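Local atomic coordinates of sulfur oxidation protein SOXB (Thermus thermophilus, PDB entry 2WDD), a protein that hydrolyses a sulfur-sulfur bond, that of cysteine S-thiosulfonate, in the Sox sulfur oxidation pathway and carries a pair of manganese ions. Residues L32-H38 / V127-T133; L110-Q114 / A311-V315. One frame throughout, in Å; residues are numbered along the deposited sequence.

Interaction 1. Residues L32-H38 / V127-T133; sequences LYFSDLH and VLDGGDT. With MN (manganese (II) ion), chain G; MN (manganese (II) ion), chain H.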
ATOM      1  N   LEU A  32       2.654  -2.462  18.610  1.00  9.87           N
ATOM      2  CA  LEU A  32       2.140  -3.497  17.714  1.00 10.24           C
ATOM      3  C   LEU A  32       1.601  -2.692  16.542  1.00 12.54           C
ATOM      4  O   LEU A  32       0.597  -1.984  16.666  1.00 12.03           O
ATOM      5  CB  LEU A  32       1.049  -4.325  18.386  1.00  9.98           C
ATOM      6  CG  LEU A  32       1.569  -5.007  19.668  1.00 13.24           C
ATOM      7  CD1 LEU A  32       0.449  -5.736  20.422  1.00 13.15           C
ATOM      8  CD2 LEU A  32       2.736  -5.959  19.352  1.00 13.85           C
ATOM      9  N   TYR A  33       2.347  -2.720  15.445  1.00  9.51           N
ATOM     10  CA  TYR A  33       2.095  -1.856  14.308  1.00  8.74           C
ATOM     11  C   TYR A  33       1.756  -2.588  13.017  1.00 11.50           C
ATOM     12  O   TYR A  33       2.431  -3.537  12.630  1.00 11.20           O
ATOM     13  CB  TYR A  33       3.369  -1.025  14.101  1.00  9.82           C
ATOM     14  CG  TYR A  33       3.464  -0.266  12.804  1.00  9.15           C
ATOM     15  CD1 TYR A  33       2.484   0.650  12.440  1.00 10.53           C
ATOM     16  CD2 TYR A  33       4.597  -0.387  11.984  1.00  9.33           C
ATOM     17  CE1 TYR A  33       2.582   1.371  11.254  1.00 10.50           C
ATOM     18  CE2 TYR A  33       4.705   0.334  10.801  1.00 10.51           C
ATOM     19  CZ  TYR A  33       3.696   1.218  10.451  1.00 11.52           C
ATOM     20  OH  TYR A  33       3.788   1.921   9.270  1.00 10.81           O
ATOM     21  N   PHE A  34       0.716  -2.121  12.342  1.00  9.46           N
ATOM     22  CA  PHE A  34       0.382  -2.633  11.017  1.00  9.82           C
ATOM     23  C   PHE A  34      -0.072  -1.423  10.215  1.00 11.53           C
ATOM     24  O   PHE A  34      -0.436  -0.396  10.785  1.00 10.38           O
ATOM     25  CB  PHE A  34      -0.697  -3.716  11.058  1.00 11.27           C
ATOM     26  CG  PHE A  34      -2.035  -3.223  11.529  1.00 11.64           C
ATOM     27  CD1 PHE A  34      -3.021  -2.854  10.620  1.00 13.78           C
ATOM     28  CD2 PHE A  34      -2.302  -3.110  12.886  1.00 13.46           C
ATOM     29  CE1 PHE A  34      -4.261  -2.393  11.064  1.00 13.67           C
ATOM     30  CE2 PHE A  34      -3.531  -2.629  13.334  1.00 15.68           C
ATOM     31  CZ  PHE A  34      -4.520  -2.292  12.417  1.00 13.51           C
ATOM     32  N   SER A  35      -0.014  -1.518   8.895  1.00  8.96           N
ATOM     33  CA  SER A  35      -0.401  -0.387   8.069  1.00  8.58           C
ATOM     34  C   SER A  35      -0.870  -0.906   6.726  1.00  9.52           C
ATOM     35  O   SER A  35      -0.590  -2.052   6.340  1.00  9.03           O
ATOM     36  CB  SER A  35       0.797   0.549   7.862  1.00 11.02           C
ATOM     37  OG  SER A  35       0.424   1.770   7.239  1.00 11.62           O
ATOM     38  N   ASP A  36      -1.588  -0.055   6.015  1.00  7.34           N
ATOM     39  CA  ASP A  36      -1.991  -0.382   4.660  1.00  6.92           C
ATOM     40  C   ASP A  36      -2.769  -1.684   4.495  1.00 10.34           C
ATOM     41  O   ASP A  36      -2.623  -2.395   3.493  1.00  8.51           O
ATOM     42  CB  ASP A  36      -0.770  -0.332   3.737  1.00  8.96           C
ATOM     43  CG  ASP A  36      -0.170   1.071   3.662  1.00 10.38           C
ATOM     44  OD1 ASP A  36      -0.634   1.892   2.851  1.00 10.65           O
ATOM     45  OD2 ASP A  36       0.685   1.393   4.508  1.00 10.27           O
ATOM     46  N   LEU A  37      -3.648  -1.957   5.456  1.00  8.50           N
ATOM     47  CA  LEU A  37      -4.511  -3.138   5.388  1.00  8.51           C
ATOM     48  C   LEU A  37      -5.404  -3.094   4.144  1.00  9.48           C
ATOM     49  O   LEU A  37      -5.766  -4.137   3.607  1.00  9.63           O
ATOM     50  CB  LEU A  37      -5.384  -3.201   6.639  1.00  9.48           C
ATOM     51  CG  LEU A  37      -6.345  -4.379   6.800  1.00 13.55           C
ATOM     52  CD1 LEU A  37      -5.621  -5.709   6.830  1.00 14.11           C
ATOM     53  CD2 LEU A  37      -7.167  -4.208   8.059  1.00 14.83           C
ATOM     54  N   HIS A  38      -5.803  -1.892   3.742  1.00  8.08           N
ATOM     55  CA  HIS A  38      -6.652  -1.722   2.571  1.00  7.30           C
ATOM     56  C   HIS A  38      -7.886  -2.623   2.635  1.00 10.22           C
ATOM     57  O   HIS A  38      -8.241  -3.327   1.680  1.00  9.46           O
ATOM     58  CB  HIS A  38      -5.855  -1.899   1.288  1.00  7.27           C
ATOM     59  CG  HIS A  38      -4.986  -0.721   0.957  1.00  8.35           C
ATOM     60  ND1 HIS A  38      -5.477   0.440   0.391  1.00  9.28           N
ATOM     61  CD2 HIS A  38      -3.656  -0.518   1.135  1.00  8.81           C
ATOM     62  CE1 HIS A  38      -4.482   1.282   0.183  1.00  8.31           C
ATOM     63  NE2 HIS A  38      -3.371   0.733   0.650  1.00  8.17           N
ATOM     64  N   VAL A 127      -1.358  -0.308  20.149  1.00 11.83           N
ATOM     65  CA  VAL A 127      -1.712  -0.831  18.836  1.00 10.51           C
ATOM     66  C   VAL A 127      -1.815   0.372  17.910  1.00 13.87           C
ATOM     67  O   VAL A 127      -2.660   1.257  18.107  1.00 13.37           O
ATOM     68  CB  VAL A 127      -3.022  -1.634  18.892  1.00 13.55           C
ATOM     69  CG1 VAL A 127      -3.394  -2.122  17.492  1.00 13.12           C
ATOM     70  CG2 VAL A 127      -2.882  -2.827  19.847  1.00 13.34           C
ATOM     71  N   LEU A 128      -0.938   0.414  16.912  1.00 10.45           N
ATOM     72  CA  LEU A 128      -0.861   1.566  16.026  1.00 10.22           C
ATOM     73  C   LEU A 128      -1.124   1.148  14.603  1.00 12.00           C
ATOM     74  O   LEU A 128      -0.517   0.196  14.112  1.00 10.66           O
ATOM     75  CB  LEU A 128       0.528   2.183  16.116  1.00 10.33           C
ATOM     76  CG  LEU A 128       0.910   2.599  17.542  1.00 13.75           C
ATOM     77  CD1 LEU A 128       2.323   3.138  17.553  1.00 14.23           C
ATOM     78  CD2 LEU A 128      -0.079   3.643  18.066  1.00 14.53           C
ATOM     79  N   ASP A 129      -2.038   1.868  13.957  1.00 10.28           N
ATOM     80  CA  ASP A 129      -2.449   1.598  12.580  1.00  9.51           C
ATOM     81  C   ASP A 129      -1.951   2.726  11.670  1.00 11.77           C
ATOM     82  O   ASP A 129      -2.249   3.901  11.894  1.00 11.53           O
ATOM     83  CB  ASP A 129      -3.967   1.526  12.558  1.00 10.43           C
ATOM     84  CG  ASP A 129      -4.525   1.259  11.180  1.00 16.20           C
ATOM     85  OD1 ASP A 129      -3.748   1.240  10.198  1.00 18.06           O
ATOM     86  OD2 ASP A 129      -5.742   1.027  11.101  1.00 16.74           O
ATOM     87  N   GLY A 130      -1.142   2.377  10.672  1.00  9.45           N
ATOM     88  CA  GLY A 130      -0.547   3.365   9.793  1.00  9.38           C
ATOM     89  C   GLY A 130      -1.411   3.948   8.685  1.00 12.51           C
ATOM     90  O   GLY A 130      -0.909   4.749   7.897  1.00 12.00           O
ATOM     91  N   GLY A 131      -2.695   3.601   8.633  1.00 10.35           N
ATOM     92  CA  GLY A 131      -3.577   4.185   7.626  1.00  9.91           C
ATOM     93  C   GLY A 131      -3.724   3.345   6.366  1.00 11.75           C
ATOM     94  O   GLY A 131      -3.092   2.299   6.226  1.00 10.43           O
ATOM     95  N   ASP A 132      -4.556   3.817   5.439  1.00  9.17           N
ATOM     96  CA  ASP A 132      -4.946   3.042   4.252  1.00  8.42           C
ATOM     97  C   ASP A 132      -5.594   1.778   4.776  1.00 11.66           C
ATOM     98  O   ASP A 132      -5.289   0.668   4.343  1.00 12.12           O
ATOM     99  CB  ASP A 132      -3.766   2.709   3.341  1.00 10.01           C
ATOM    100  CG  ASP A 132      -3.456   3.829   2.372  1.00 10.01           C
ATOM    101  OD1 ASP A 132      -4.156   4.861   2.412  1.00 10.66           O
ATOM    102  OD2 ASP A 132      -2.520   3.682   1.566  1.00  9.51           O
ATOM    103  N   THR A 133      -6.478   1.963   5.750  1.00  9.74           N
ATOM    104  CA  THR A 133      -7.135   0.856   6.407  1.00  9.35           C
ATOM    105  C   THR A 133      -8.577   0.672   5.948  1.00 10.88           C
ATOM    106  O   THR A 133      -9.027  -0.449   5.732  1.00  9.70           O
ATOM    107  CB  THR A 133      -7.138   1.095   7.934  1.00 14.62           C
ATOM    108  OG1 THR A 133      -5.812   1.418   8.367  1.00 17.92           O
ATOM    109  CG2 THR A 133      -7.659  -0.133   8.687  1.00 13.34           C
TER
HETATM  110 MN    MN G1580      -1.452   1.868   0.919  0.90  8.37          MN
HETATM  111 MN    MN H1581      -1.024   5.265   1.005  0.90  7.88          MN
HETATM  112  O   HOH W   1      -3.964  -0.479   7.977  1.00 13.06           O
HETATM  113  O   HOH W   2      -0.324   3.451   0.176  0.75  7.96           O
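Asp132 reaches across to Asp36 and His38, and the three side chains meet on manganese. Its CB lies over one face of the His38 ring, 3.7 Å from the ring centroid, a CH-pi contact. With CG anti to the carbonyl carbon (chi1 -85°), the carboxylate swings to the metals: OD2 bridges them, 2.2 Å from the ion of chain G and 2.2 Å from that of chain H, while OD1 accepts a hydrogen bond from Trp164 N. Asp36 OD1 binds the chain G ion at 2.1 Å, its carboxylate turned 84° from that of Asp132; His38 NE2, water 2 and His288 complete that site, and His38 ND1 is hydrogen-bonded to Asn136 OD1. Ser35 OG donates to Asp36 OD2 from above the carboxylate plane, 2.8 Å away, which helps fix its rotation.

The backbone sets up these ligands. His38 N donates to Asp132 O at 2.7 Å and Asp36 N to Gly131 O at 2.8 Å, joining the Asp-Leu-His and Gly-Gly-Asp turns that place metal ligands in the metallophosphoesterase fold. A side chain at Gly130 would run into Ser35 OG.

Both turns leave the ends of parallel neighbours, strands 29-34 and 124-129, flanked by strands 311-320 and 159-160; helix 104-120 packs on Leu32 and Val127, helix 146-155 on Leu37 and Thr133.

Interaction 2. Residues L110-Q114 / A311-V315; sequences LIRDQ and ALMRV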
ATOM      1  N   LEU A 110      -3.493 -12.462  16.496  1.00 15.19           N
ATOM      2  CA  LEU A 110      -2.080 -12.183  16.713  1.00 14.80           C
ATOM      3  C   LEU A 110      -1.858 -10.955  17.598  1.00 17.27           C
ATOM      4  O   LEU A 110      -1.064 -10.987  18.536  1.00 17.33           O
ATOM      5  CB  LEU A 110      -1.359 -12.018  15.372  1.00 14.17           C
ATOM      6  CG  LEU A 110       0.151 -11.769  15.460  1.00 17.17           C
ATOM      7  CD1 LEU A 110       0.826 -12.849  16.312  1.00 17.37           C
ATOM      8  CD2 LEU A 110       0.739 -11.732  14.058  1.00 17.27           C
ATOM      9  N   ILE A 111      -2.556  -9.861  17.305  1.00 13.95           N
ATOM     10  CA  ILE A 111      -2.416  -8.654  18.109  1.00 12.64           C
ATOM     11  C   ILE A 111      -2.770  -8.965  19.562  1.00 18.10           C
ATOM     12  O   ILE A 111      -2.073  -8.546  20.483  1.00 17.70           O
ATOM     13  CB  ILE A 111      -3.307  -7.512  17.560  1.00 14.28           C
ATOM     14  CG1 ILE A 111      -2.767  -7.020  16.214  1.00 12.82           C
ATOM     15  CG2 ILE A 111      -3.417  -6.359  18.567  1.00 14.49           C
ATOM     16  CD1 ILE A 111      -3.721  -6.109  15.459  1.00 15.13           C
ATOM     17  N   ARG A 112      -3.866  -9.687  19.761  1.00 17.55           N
ATOM     18  CA  ARG A 112      -4.301 -10.018  21.117  1.00 17.67           C
ATOM     19  C   ARG A 112      -3.288 -10.907  21.824  1.00 22.24           C
ATOM     20  O   ARG A 112      -3.003 -10.722  23.005  1.00 22.84           O
ATOM     21  CB  ARG A 112      -5.677 -10.684  21.088  1.00 17.58           C
ATOM     22  CG  ARG A 112      -6.791  -9.695  20.855  1.00 19.19           C
ATOM     23  CD  ARG A 112      -8.126 -10.379  20.758  1.00 21.08           C
ATOM     24  NE  ARG A 112      -9.185  -9.414  20.491  1.00 20.78           N
ATOM     25  CZ  ARG A 112     -10.403  -9.738  20.074  1.00 20.64           C
ATOM     26  NH1 ARG A 112     -10.718 -11.011  19.883  1.00 18.79           N
ATOM     27  NH2 ARG A 112     -11.300  -8.791  19.850  1.00 18.47           N
ATOM     28  N   ASP A 113      -2.748 -11.872  21.094  1.00 19.75           N
ATOM     29  CA  ASP A 113      -1.753 -12.781  21.656  1.00 19.58           C
ATOM     30  C   ASP A 113      -0.570 -11.970  22.176  1.00 23.34           C
ATOM     31  O   ASP A 113      -0.163 -12.097  23.332  1.00 22.95           O
ATOM     32  CB  ASP A 113      -1.281 -13.766  20.584  1.00 21.14           C
ATOM     33  CG  ASP A 113      -0.165 -14.674  21.070  1.00 29.87           C
ATOM     34  OD1 ASP A 113      -0.471 -15.659  21.770  1.00 31.52           O
ATOM     35  OD2 ASP A 113       1.005 -14.444  20.695  1.00 30.59           O
ATOM     36  N   GLN A 114      -0.049 -11.097  21.325  1.00 17.75           N
ATOM     37  CA  GLN A 114       1.107 -10.299  21.690  1.00 17.05           C
ATOM     38  C   GLN A 114       0.840  -9.302  22.801  1.00 21.27           C
ATOM     39  O   GLN A 114       1.664  -9.130  23.706  1.00 20.68           O
ATOM     40  CB  GLN A 114       1.686  -9.617  20.448  1.00 17.30           C
ATOM     41  CG  GLN A 114       2.146 -10.627  19.412  1.00 15.94           C
ATOM     42  CD  GLN A 114       3.357 -11.409  19.881  1.00 20.22           C
ATOM     43  OE1 GLN A 114       4.394 -10.824  20.177  1.00 18.61           O
ATOM     44  NE2 GLN A 114       3.247 -12.737  19.907  1.00 17.14           N
ATOM     45  N   ALA A 311       1.522  -8.775   7.912  1.00  9.87           N
ATOM     46  CA  ALA A 311       2.430  -8.809   9.044  1.00  9.99           C
ATOM     47  C   ALA A 311       2.029  -7.859  10.149  1.00 12.65           C
ATOM     48  O   ALA A 311       1.461  -6.797   9.907  1.00 11.59           O
ATOM     49  CB  ALA A 311       3.837  -8.465   8.574  1.00 10.83           C
ATOM     50  N   LEU A 312       2.406  -8.221  11.372  1.00 10.59           N
ATOM     51  CA  LEU A 312       2.241  -7.349  12.513  1.00 10.25           C
ATOM     52  C   LEU A 312       3.674  -7.084  12.949  1.00 12.97           C
ATOM     53  O   LEU A 312       4.444  -8.023  13.171  1.00 12.02           O
ATOM     54  CB  LEU A 312       1.494  -8.050  13.648  1.00 10.82           C
ATOM     55  CG  LEU A 312       1.352  -7.140  14.872  1.00 12.52           C
ATOM     56  CD1 LEU A 312       0.366  -5.998  14.587  1.00 11.39           C
ATOM     57  CD2 LEU A 312       0.897  -7.953  16.093  1.00 13.80           C
ATOM     58  N   MET A 313       4.065  -5.816  12.970  1.00  9.31           N
ATOM     59  CA  MET A 313       5.417  -5.470  13.374  1.00  8.74           C
ATOM     60  C   MET A 313       5.432  -5.232  14.869  1.00 13.45           C
ATOM     61  O   MET A 313       4.726  -4.353  15.368  1.00 12.85           O
ATOM     62  CB  MET A 313       5.911  -4.220  12.650  1.00  9.66           C
ATOM     63  CG  MET A 313       6.738  -4.544  11.416  1.00 10.98           C
ATOM     64  SD  MET A 313       5.919  -5.634  10.248  1.00 11.98           S
ATOM     65  CE  MET A 313       4.520  -4.568   9.737  1.00 10.26           C
ATOM     66  N   ARG A 314       6.225  -6.022  15.593  1.00 11.34           N
ATOM     67  CA  ARG A 314       6.329  -5.834  17.028  1.00 10.88           C
ATOM     68  C   ARG A 314       7.620  -5.092  17.305  1.00 13.73           C
ATOM     69  O   ARG A 314       8.708  -5.560  16.948  1.00 13.76           O
ATOM     70  CB  ARG A 314       6.307  -7.159  17.786  1.00 10.84           C
ATOM     71  CG  ARG A 314       6.544  -6.959  19.290  1.00 13.17           C
ATOM     72  CD  ARG A 314       6.330  -8.226  20.118  1.00 15.96           C
ATOM     73  NE  ARG A 314       6.874  -8.016  21.461  1.00 16.89           N
ATOM     74  CZ  ARG A 314       6.761  -8.872  22.469  1.00 28.06           C
ATOM     75  NH1 ARG A 314       6.088 -10.000  22.314  1.00 19.75           N
ATOM     76  NH2 ARG A 314       7.323  -8.590  23.636  1.00 18.55           N
ATOM     77  N   VAL A 315       7.495  -3.900  17.876  1.00 11.25           N
ATOM     78  CA  VAL A 315       8.656  -3.072  18.157  1.00 10.47           C
ATOM     79  C   VAL A 315       8.751  -2.822  19.655  1.00 14.39           C
ATOM     80  O   VAL A 315       7.942  -2.084  20.217  1.00 14.16           O
ATOM     81  CB  VAL A 315       8.615  -1.742  17.394  1.00 12.53           C
ATOM     82  CG1 VAL A 315       9.914  -0.956  17.595  1.00 12.42           C
ATOM     83  CG2 VAL A 315       8.353  -1.980  15.902  1.00 11.71           C
TER
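Arg314 stands out from its strand with the chain extended from CG to NE, and Gln114 folds at chi2 (-68°), a bend that brings its amide oxygen to the tip of the arginine. The two side chains cross at about a right angle. Arg314 NH1 donates to Gln114 OE1 at 2.8 Å with an N-H...O angle of 160°; the oxygen sits at the edge of the guanidinium, in its plane, while the nitrogen approaches tilted from the carbonyl plane of the amide. Arg314 CD also comes to 3.2 Å from Gln114 OE1, so the oxygen lies alongside the delta carbon as well as at the end of the chain.

Beside this polar pair Leu312 points from the strand toward the helix. Its CB meets Leu110 CD2 at 3.8 Å, and both its methyls rest against one carbon: Ile111 CG1 lies 3.7 Å from Leu312 CD1 and 3.8 Å from Leu312 CD2. This is a helix lying on a sheet in an alpha/beta layer. Helix 104-120 is the last helix of the crossover from strand 29-34 to its parallel neighbour 124-129, and here it lies over strand 311-320; the axes of the short segments 110-114 and 311-315 approach to 10.1 Å, with 20° between their directions.

The other end of the amide is held too. Gln114 NE2 donates to Asp113 OD2 at 2.9 Å and to Tyr21 O, and Asp113 has a second partner in Arg117. A leucine in place of Gln114 would probably leave Arg314 NH1 without its acceptor on the helix and Tyr21 O without this donor. Arg314 NE makes a salt bridge to Asp316, which probably eases the closeness of the like-charged Arg328 to Arg314 NH2.

In the fold
Both interactions are buried and belong to the same mixed sheet, where strands 29-34 and 311-320 are neighbours. Interaction 1 lies nearer the middle of the chain, at the strand ends that open onto the metal site, and its chemistry is backbone hydrogen bonding and manganese coordination. Interaction 2, centred about 12 Å away, is helix-on-sheet: aliphatic contacts with one amide-guanidinium bond, away from the annotated sites. They touch directly. Tyr33 O and Met313 N probably hydrogen-bond between the strands, and Ile111 packs on Leu32 and Val127. Helix 104-120 therefore spans both, its chain running on into strand 124-129 of interaction 1.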